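PDB 3E1K: Galactose/lactose metabolism regulatory protein GAL80 from Kluyveromyces lactis, which represses the lactose and galactose metabolic genes, apparently by blocking the transcriptional activator LAC9 when no inducing sugar is present. Local coordinates for residues A[23-28]-A[65-70]; A[33-38]-A[375-380]; A[83-88]-A[110-115]. All blocks are in the same frame, centred on the assembly; numbering follows the deposited sequence.

Contact 1 (A[23-28]-A[65-70]); sequences VGLTSG and EQLQLK
The side-chain amide of Gln66 is the one flat group in this contact, and it meets Gly28. The backbone N of Gly28 lies off-centre over one face of the amide, 3.5 Å from Gln66 CD. Ser27 CB sits beside the end of the same group. Ser27 OG is taken locally by Lys29 N. The apolar part lies deeper. Leu25 and Leu67 reach toward each other tip to tip, with Leu25 CD2 3.5 Å from Leu67 CD1. Leu25 holds CG on the far side from its own N (chi1 -151°), which carries CD2 across to Leu67. Segment 23-28 is the loop after strand 18-23, the first strand of the Rossmann fold. In dinucleotide-binding relatives the corresponding loop usually runs past the cofactor. Segment 65-70 holds the end of helix 57-67, closed by a Schellman motif. There Gln68 takes positive phi and its N bonds to Glu65 O at 2.8 Å. The turn brings Leu69 in beside Leu67, and its CD1 lies 4.5 Å from Leu25 CD2. Leu67 branches the other way too, placing its CD2 3.9 Å from Gly28 CA. Phe37 packs against both Leu67 and Leu69.

Contact 2 (A[33-38]-A[375-380]); sequences AKTHFL and NSVVGN
Apolar packing carries this contact, and Val378 is at its centre. Its CG1 goes to Leu38, lying 3.6 Å from Leu38 CB, and the two side chains cross at about a right angle. It is CG2 that meets the tip of Leu38, 4.2 Å from Leu38 CD1. With CG1 anti to the backbone N (chi1 169°), the fork of Val378 spans the chain from Lys34 to Leu38. A looser pair lies alongside. Thr35 CG2 and Val377 CG1 are 4.1 Å apart, and these side chains also cross nearly at right angles.

Methyl-to-carbonyl contacts come next. Val378 CG2 faces Lys34 O at 3.1 Å, and CG1 lies 3.8 Å from Thr35 O. The hydroxyl of Thr35 takes no part in this, being hydrogen-bonded to Trp31 O.

The contact joins the starts of two helices. One is the short helix 36-39 of the Rossmann-fold part, and the other is helix 376-393, which follows strand 364-370 at the margin of the large mixed sheet. The bound peptide, from the acidic activation domain of Gal4p, reaches this junction. Val377 packs on one of its aromatic side chains and Lys34 on its backbone.

The polar bonds lie within segment 375-380 or run to residues outside both segments. Asn375 is the N-cap of helix 376-393. Its OD1 accepts from Val378 N at 2.7 Å, nearly straight at 169°, with the donor above the carbonyl plane, 55° out of it. This bond holds the first turn, and so the backbone from which Val378 projects. The CB of His36 points away from segment 375-380. Its imidazole is gripped at both nitrogens, ND1 by Tyr385 OH and NE2 by Glu122, so helix 376-393 also ties to segment 33-38 farther along.

Contact 3 (A[83-88]-A[110-115]); sequences QYKDID and SSQNLN
Gln112 and Gln83 make the clearer of two hydrogen bonds between these loops of the Rossmann fold. Each loop leads from a helix into a strand of the parallel sheet. Segment 83-88 enters strand 89-92. Segment 110-115 heads for the neighbouring strand 118-122. Gln112 NE2 donates to Gln83 O at 3.1 Å, with a bent N-H...O angle of 141°. The donor lies in the carbonyl plane on a lone pair, and the acceptor lies close to the amide plane of Gln112. The other end of this amide, OE1, rests against the aliphatic part of Lys85, 3.4 Å from CE.

Asn113 reaches between the backbone carbonyls of the other loop. Its CG stands anti to the backbone N (chi1 -173°), which sends the amide inward. ND2 gives a weak hydrogen bond to Ile87 O at 3.5 Å. Tyr84 O is nearer ND2, but the angle is poor and there is no bond. That carbonyl is satisfied within its own loop by Ile87 N, at 3.1 Å. Asn113 OD1 lies 3.2 Å from Lys85 CG, as the two side chains slide past each other in opposite directions. A leucine in place of Asn113 would probably leave Ile87 O without this donor and set an apolar branch among backbone carbonyls.

Toward the strands, Asn115 ND2 comes within 3.2 Å of Lys85 O. Asp88 has backbone hydrogen bonds with Arg117 and Tyr118, where the two segments lead into paired strands. Its OD1 has a long, weak ion pair with Arg19. Just before that pairing, the CA of Asp88 points its hydrogen at Asn115 O, a CA-H...O contact of 2.9 Å with 145° at the hydrogen.

Contact 1 is at the surface, whereas contacts 2 and 3 are partly buried. Contact 2 is the nearest to the centre of the chain. Contacts 1 and 3 both belong to the Rossmann fold. Segment 23-28 leaves the C-terminal end of a central strand, while the loops of contact 3 lead into strands at their N-terminal ends. Contact 2 instead links that fold to the distant helix 376-393, and contact 3 is nested within the loop it closes. Contacts 1 and 2 touch where Ala33 CB meets Ser27 O and Gly28 O. Contact 2 is mostly aliphatic packing; contact 1 combines leucine packing with a glycine set against an amide. Contact 3 relies on side-chain amides and backbone carbonyls.

Contact 1 (A[23-28]-A[65-70])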
loop_
_atom_site.group_PDB
_atom_site.type_symbol
_atom_site.label_atom_id
_atom_site.label_comp_id
_atom_site.label_asym_id
_atom_site.label_seq_id
_atom_site.Cartn_x
_atom_site.Cartn_y
_atom_site.Cartn_z
ATOM N N VAL A 23 -11.825 -6.359 37.103
ATOM C CA VAL A 23 -10.977 -7.515 37.012
ATOM C C VAL A 23 -9.725 -6.899 36.337
ATOM O O VAL A 23 -9.918 -6.300 35.297
ATOM C CB VAL A 23 -11.622 -8.475 35.939
ATOM C CG1 VAL A 23 -10.607 -9.329 35.239
ATOM C CG2 VAL A 23 -12.607 -9.409 36.555
ATOM N N GLY A 24 -8.500 -7.021 36.866
ATOM C CA GLY A 24 -7.328 -6.500 36.196
ATOM C C GLY A 24 -6.830 -5.214 36.806
ATOM O O GLY A 24 -5.979 -4.559 36.188
ATOM N N LEU A 25 -7.410 -4.853 37.933
ATOM C CA LEU A 25 -6.917 -3.673 38.602
ATOM C C LEU A 25 -5.689 -4.121 39.421
ATOM O O LEU A 25 -5.768 -4.621 40.536
ATOM C CB LEU A 25 -8.000 -2.838 39.305
ATOM C CG LEU A 25 -7.363 -1.456 39.200
ATOM C CD1 LEU A 25 -7.825 -1.051 37.842
ATOM C CD2 LEU A 25 -7.773 -0.389 40.167
ATOM N N THR A 26 -4.558 -3.962 38.766
ATOM C CA THR A 26 -3.270 -4.290 39.304
ATOM C C THR A 26 -2.864 -3.403 40.477
ATOM O O THR A 26 -2.639 -3.934 41.560
ATOM C CB THR A 26 -2.307 -4.234 38.165
ATOM O OG1 THR A 26 -2.643 -5.338 37.316
ATOM C CG2 THR A 26 -0.888 -4.350 38.712
ATOM N N SER A 27 -2.796 -2.088 40.292
ATOM C CA SER A 27 -2.418 -1.192 41.367
ATOM C C SER A 27 -2.586 0.187 40.800
ATOM O O SER A 27 -3.136 0.357 39.712
ATOM C CB SER A 27 -0.898 -1.289 41.479
ATOM O OG SER A 27 -0.400 -1.052 40.167
ATOM N N GLY A 28 -2.089 1.150 41.570
ATOM C CA GLY A 28 -2.220 2.548 41.217
ATOM C C GLY A 28 -1.477 2.927 39.960
ATOM O O GLY A 28 -1.611 4.028 39.425
ATOM N N GLU A 65 -6.391 1.519 48.424
ATOM C CA GLU A 65 -5.666 2.538 49.141
ATOM C C GLU A 65 -5.089 3.577 48.242
ATOM O O GLU A 65 -5.529 4.710 48.235
ATOM C CB GLU A 65 -4.530 1.976 49.913
ATOM C CG GLU A 65 -3.351 2.767 49.622
ATOM C CD GLU A 65 -2.625 3.190 50.829
ATOM O OE1 GLU A 65 -3.141 4.043 51.538
ATOM O OE2 GLU A 65 -1.519 2.686 51.051
ATOM N N GLN A 66 -4.081 3.209 47.496
ATOM C CA GLN A 66 -3.463 4.211 46.669
ATOM C C GLN A 66 -4.494 5.063 45.951
ATOM O O GLN A 66 -4.389 6.258 45.956
ATOM C CB GLN A 66 -2.397 3.641 45.746
ATOM C CG GLN A 66 -1.980 2.227 46.030
ATOM C CD GLN A 66 -1.150 1.651 44.896
ATOM O OE1 GLN A 66 -0.356 2.344 44.257
ATOM N NE2 GLN A 66 -1.317 0.363 44.658
ATOM N N LEU A 67 -5.495 4.456 45.351
ATOM C CA LEU A 67 -6.511 5.202 44.613
ATOM C C LEU A 67 -7.655 5.768 45.448
ATOM O O LEU A 67 -8.423 6.560 44.957
ATOM C CB LEU A 67 -7.118 4.374 43.481
ATOM C CG LEU A 67 -6.216 3.581 42.576
ATOM C CD1 LEU A 67 -7.013 2.701 41.732
ATOM C CD2 LEU A 67 -5.512 4.550 41.738
ATOM N N GLN A 68 -7.782 5.348 46.695
ATOM C CA GLN A 68 -8.861 5.823 47.548
ATOM C C GLN A 68 -10.202 5.472 46.948
ATOM O O GLN A 68 -11.090 6.312 46.785
ATOM C CB GLN A 68 -8.721 7.338 47.646
ATOM C CG GLN A 68 -7.828 7.742 48.782
ATOM C CD GLN A 68 -8.382 7.175 50.070
ATOM O OE1 GLN A 68 -9.322 7.741 50.647
ATOM N NE2 GLN A 68 -7.931 6.014 50.463
ATOM N N LEU A 69 -10.333 4.198 46.617
ATOM C CA LEU A 69 -11.612 3.801 46.052
ATOM C C LEU A 69 -12.512 3.616 47.280
ATOM O O LEU A 69 -12.410 2.625 48.028
ATOM C CB LEU A 69 -11.531 2.587 45.099
ATOM C CG LEU A 69 -10.443 2.797 44.055
ATOM C CD1 LEU A 69 -9.684 1.523 43.760
ATOM C CD2 LEU A 69 -10.747 3.740 42.894
ATOM N N LYS A 70 -13.342 4.641 47.484
ATOM C CA LYS A 70 -14.270 4.637 48.605
ATOM C C LYS A 70 -15.234 3.454 48.601
ATOM O O LYS A 70 -15.472 2.803 49.628
ATOM C CB LYS A 70 -15.090 5.922 48.699
ATOM C CG LYS A 70 -14.810 6.730 49.946
ATOM C CD LYS A 70 -13.748 7.839 49.682
ATOM C CE LYS A 70 -13.535 8.801 50.874
ATOM N NZ LYS A 70 -14.020 10.212 50.612
#

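Contact 2 (A[33-38]-A[375-380])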
loop_
_atom_site.group_PDB
_atom_site.type_symbol
_atom_site.label_atom_id
_atom_site.label_comp_id
_atom_site.label_asym_id
_atom_site.label_seq_id
_atom_site.Cartn_x
_atom_site.Cartn_y
_atom_site.Cartn_z
ATOM N N ALA A 33 -5.364 1.416 35.402
ATOM C CA ALA A 33 -5.364 2.448 36.415
ATOM C C ALA A 33 -5.210 3.807 35.722
ATOM O O ALA A 33 -5.847 4.806 36.142
ATOM C CB ALA A 33 -4.200 2.178 37.427
ATOM N N LYS A 34 -4.321 3.825 34.724
ATOM C CA LYS A 34 -3.859 4.984 33.943
ATOM C C LYS A 34 -4.799 5.225 32.775
ATOM O O LYS A 34 -4.596 6.124 31.941
ATOM C CB LYS A 34 -2.489 4.718 33.353
ATOM C CG LYS A 34 -1.675 3.982 34.332
ATOM C CD LYS A 34 -0.682 3.316 33.484
ATOM C CE LYS A 34 0.498 4.242 33.426
ATOM N NZ LYS A 34 1.642 3.335 33.614
ATOM N N THR A 35 -5.893 4.464 32.709
ATOM C CA THR A 35 -6.891 4.691 31.649
ATOM C C THR A 35 -8.347 4.589 32.023
ATOM O O THR A 35 -9.071 5.585 32.068
ATOM C CB THR A 35 -6.633 3.895 30.363
ATOM O OG1 THR A 35 -6.838 2.493 30.629
ATOM C CG2 THR A 35 -5.227 4.072 29.939
ATOM N N HIS A 36 -8.803 3.388 32.300
ATOM C CA HIS A 36 -10.172 3.278 32.736
ATOM C C HIS A 36 -10.321 4.159 34.006
ATOM O O HIS A 36 -10.903 5.209 33.822
ATOM C CB HIS A 36 -10.471 1.781 32.946
ATOM C CG HIS A 36 -10.517 0.966 31.681
ATOM N ND1 HIS A 36 -11.665 0.339 31.247
ATOM C CD2 HIS A 36 -9.545 0.632 30.789
ATOM C CE1 HIS A 36 -11.412 -0.311 30.122
ATOM N NE2 HIS A 36 -10.142 -0.134 29.813
ATOM N N PHE A 37 -9.806 3.861 35.192
ATOM C CA PHE A 37 -9.845 4.697 36.398
ATOM C C PHE A 37 -10.226 6.165 36.158
ATOM O O PHE A 37 -11.145 6.662 36.833
ATOM C CB PHE A 37 -8.719 4.462 37.417
ATOM C CG PHE A 37 -8.736 5.337 38.649
ATOM C CD1 PHE A 37 -9.648 5.149 39.701
ATOM C CD2 PHE A 37 -7.774 6.294 38.777
ATOM C CE1 PHE A 37 -9.590 5.961 40.852
ATOM C CE2 PHE A 37 -7.716 7.123 39.916
ATOM C CZ PHE A 37 -8.622 6.934 40.961
ATOM N N LEU A 38 -9.544 6.778 35.183
ATOM C CA LEU A 38 -9.751 8.171 34.773
ATOM C C LEU A 38 -11.041 8.309 34.002
ATOM O O LEU A 38 -11.910 9.119 34.270
ATOM C CB LEU A 38 -8.568 8.606 33.933
ATOM C CG LEU A 38 -7.441 8.363 34.946
ATOM C CD1 LEU A 38 -6.057 7.887 34.498
ATOM C CD2 LEU A 38 -7.287 9.418 36.080
ATOM N N ASN A 375 -6.239 14.099 25.219
ATOM C CA ASN A 375 -5.649 12.868 25.765
ATOM C C ASN A 375 -6.419 11.677 25.198
ATOM O O ASN A 375 -7.349 11.161 25.739
ATOM C CB ASN A 375 -5.627 12.779 27.294
ATOM C CG ASN A 375 -4.944 11.498 27.789
ATOM O OD1 ASN A 375 -4.810 10.513 27.045
ATOM N ND2 ASN A 375 -4.444 11.556 29.032
ATOM N N SER A 376 -5.951 11.203 24.059
ATOM C CA SER A 376 -6.616 10.116 23.432
ATOM C C SER A 376 -6.445 8.909 24.275
ATOM O O SER A 376 -7.344 8.055 24.347
ATOM C CB SER A 376 -5.776 9.931 22.185
ATOM O OG SER A 376 -4.420 9.944 22.596
ATOM N N VAL A 377 -5.230 8.804 24.811
ATOM C CA VAL A 377 -4.866 7.634 25.579
ATOM C C VAL A 377 -6.028 7.307 26.490
ATOM O O VAL A 377 -6.584 6.209 26.424
ATOM C CB VAL A 377 -3.598 7.885 26.368
ATOM C CG1 VAL A 377 -3.379 6.712 27.352
ATOM C CG2 VAL A 377 -2.410 8.062 25.403
ATOM N N VAL A 378 -6.361 8.309 27.299
ATOM C CA VAL A 378 -7.500 8.107 28.210
ATOM C C VAL A 378 -8.781 8.658 27.614
ATOM O O VAL A 378 -9.869 8.124 27.843
ATOM C CB VAL A 378 -7.272 8.881 29.538
ATOM C CG1 VAL A 378 -8.568 8.901 30.367
ATOM C CG2 VAL A 378 -6.065 8.356 30.364
ATOM N N GLY A 379 -8.686 9.783 26.925
ATOM C CA GLY A 379 -9.921 10.364 26.392
ATOM C C GLY A 379 -10.786 9.325 25.739
ATOM O O GLY A 379 -11.979 9.199 26.024
ATOM N N ASN A 380 -10.148 8.555 24.884
ATOM C CA ASN A 380 -10.861 7.562 24.138
ATOM C C ASN A 380 -11.662 6.558 24.890
ATOM O O ASN A 380 -12.858 6.395 24.534
ATOM C CB ASN A 380 -9.989 6.982 23.051
ATOM C CG ASN A 380 -9.875 7.937 21.895
ATOM O OD1 ASN A 380 -10.536 8.985 21.867
ATOM N ND2 ASN A 380 -9.040 7.591 20.931
#

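Contact 3 (A[83-88]-A[110-115])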
loop_
_atom_site.group_PDB
_atom_site.type_symbol
_atom_site.label_atom_id
_atom_site.label_comp_id
_atom_site.label_asym_id
_atom_site.label_seq_id
_atom_site.Cartn_x
_atom_site.Cartn_y
_atom_site.Cartn_z
ATOM N N GLN A 83 -20.387 -12.965 41.651
ATOM C CA GLN A 83 -21.612 -12.963 42.455
ATOM C C GLN A 83 -22.131 -11.684 43.071
ATOM O O GLN A 83 -23.330 -11.457 43.229
ATOM C CB GLN A 83 -21.482 -13.999 43.545
ATOM C CG GLN A 83 -21.443 -15.346 42.908
ATOM C CD GLN A 83 -21.368 -16.420 43.956
ATOM O OE1 GLN A 83 -21.305 -16.119 45.151
ATOM N NE2 GLN A 83 -21.351 -17.676 43.513
ATOM N N TYR A 84 -21.200 -10.877 43.529
ATOM C CA TYR A 84 -21.556 -9.621 44.165
ATOM C C TYR A 84 -22.729 -9.029 43.359
ATOM O O TYR A 84 -22.534 -8.578 42.216
ATOM C CB TYR A 84 -20.270 -8.795 44.041
ATOM C CG TYR A 84 -20.125 -7.604 44.950
ATOM C CD1 TYR A 84 -21.082 -7.352 45.923
ATOM C CD2 TYR A 84 -19.095 -6.747 44.788
ATOM C CE1 TYR A 84 -21.003 -6.270 46.716
ATOM C CE2 TYR A 84 -18.955 -5.658 45.604
ATOM C CZ TYR A 84 -19.867 -5.443 46.570
ATOM O OH TYR A 84 -19.695 -4.285 47.292
ATOM N N LYS A 85 -23.872 -9.043 44.019
ATOM C CA LYS A 85 -25.100 -8.519 43.531
ATOM C C LYS A 85 -25.128 -7.054 43.868
ATOM O O LYS A 85 -26.145 -6.459 44.188
ATOM C CB LYS A 85 -26.245 -9.240 44.196
ATOM C CG LYS A 85 -26.674 -10.440 43.454
ATOM C CD LYS A 85 -26.386 -11.668 44.211
ATOM C CE LYS A 85 -27.664 -12.228 44.732
ATOM N NZ LYS A 85 -28.715 -12.042 43.743
ATOM N N ASP A 86 -23.952 -6.498 43.808
ATOM C CA ASP A 86 -23.696 -5.069 43.725
ATOM C C ASP A 86 -23.044 -4.632 42.419
ATOM O O ASP A 86 -22.707 -3.453 42.267
ATOM C CB ASP A 86 -22.777 -4.613 44.816
ATOM C CG ASP A 86 -23.553 -4.215 45.997
ATOM O OD1 ASP A 86 -23.186 -3.297 46.723
ATOM O OD2 ASP A 86 -24.628 -4.846 46.102
ATOM N N ILE A 87 -22.789 -5.531 41.480
ATOM C CA ILE A 87 -22.093 -5.020 40.320
ATOM C C ILE A 87 -22.983 -4.972 39.111
ATOM O O ILE A 87 -23.302 -6.035 38.541
ATOM C CB ILE A 87 -20.934 -5.908 39.937
ATOM C CG1 ILE A 87 -20.143 -6.206 41.201
ATOM C CG2 ILE A 87 -20.277 -5.349 38.695
ATOM C CD1 ILE A 87 -18.877 -6.960 40.853
ATOM N N ASP A 88 -23.364 -3.771 38.671
ATOM C CA ASP A 88 -24.217 -3.731 37.445
ATOM C C ASP A 88 -23.312 -4.040 36.267
ATOM O O ASP A 88 -23.683 -4.695 35.311
ATOM C CB ASP A 88 -24.780 -2.353 37.216
ATOM C CG ASP A 88 -25.596 -1.856 38.404
ATOM O OD1 ASP A 88 -25.989 -2.687 39.237
ATOM O OD2 ASP A 88 -25.819 -0.635 38.460
ATOM N N SER A 110 -22.265 -15.556 37.392
ATOM C CA SER A 110 -23.094 -14.361 37.643
ATOM C C SER A 110 -24.544 -14.483 37.210
ATOM O O SER A 110 -25.295 -13.488 37.235
ATOM C CB SER A 110 -22.501 -13.218 36.795
ATOM O OG SER A 110 -22.113 -13.672 35.498
ATOM N N SER A 111 -24.903 -15.698 36.785
ATOM C CA SER A 111 -26.196 -16.018 36.178
ATOM C C SER A 111 -27.300 -15.633 37.144
ATOM O O SER A 111 -28.378 -15.141 36.768
ATOM C CB SER A 111 -26.228 -17.492 35.755
ATOM O OG SER A 111 -24.936 -18.083 35.591
ATOM N N GLN A 112 -26.944 -15.865 38.411
ATOM C CA GLN A 112 -27.836 -15.488 39.498
ATOM C C GLN A 112 -27.793 -13.933 39.685
ATOM O O GLN A 112 -28.806 -13.266 39.937
ATOM C CB GLN A 112 -27.402 -16.237 40.758
ATOM C CG GLN A 112 -25.939 -15.923 41.096
ATOM C CD GLN A 112 -25.796 -14.879 42.212
ATOM O OE1 GLN A 112 -26.422 -14.989 43.276
ATOM N NE2 GLN A 112 -24.908 -13.889 42.001
ATOM N N ASN A 113 -26.657 -13.310 39.509
ATOM C CA ASN A 113 -26.658 -11.891 39.687
ATOM C C ASN A 113 -27.498 -11.274 38.566
ATOM O O ASN A 113 -27.398 -11.676 37.377
ATOM C CB ASN A 113 -25.217 -11.352 39.591
ATOM C CG ASN A 113 -25.130 -9.879 39.937
ATOM O OD1 ASN A 113 -26.085 -9.277 40.484
ATOM N ND2 ASN A 113 -23.985 -9.277 39.643
ATOM N N LEU A 114 -28.353 -10.328 38.890
ATOM C CA LEU A 114 -29.333 -9.883 37.932
ATOM C C LEU A 114 -29.414 -8.398 37.913
ATOM O O LEU A 114 -30.446 -7.858 37.619
ATOM C CB LEU A 114 -30.691 -10.415 38.341
ATOM C CG LEU A 114 -31.510 -11.354 37.488
ATOM C CD1 LEU A 114 -31.437 -12.718 38.062
ATOM C CD2 LEU A 114 -32.927 -10.848 37.516
ATOM N N ASN A 115 -28.370 -7.721 38.330
ATOM C CA ASN A 115 -28.240 -6.316 38.043
ATOM C C ASN A 115 -27.006 -6.120 37.262
ATOM O O ASN A 115 -26.745 -5.043 36.817
ATOM C CB ASN A 115 -28.169 -5.453 39.265
ATOM C CG ASN A 115 -28.538 -6.152 40.452
ATOM O OD1 ASN A 115 -29.600 -6.703 40.540
ATOM N ND2 ASN A 115 -27.670 -6.142 41.402
#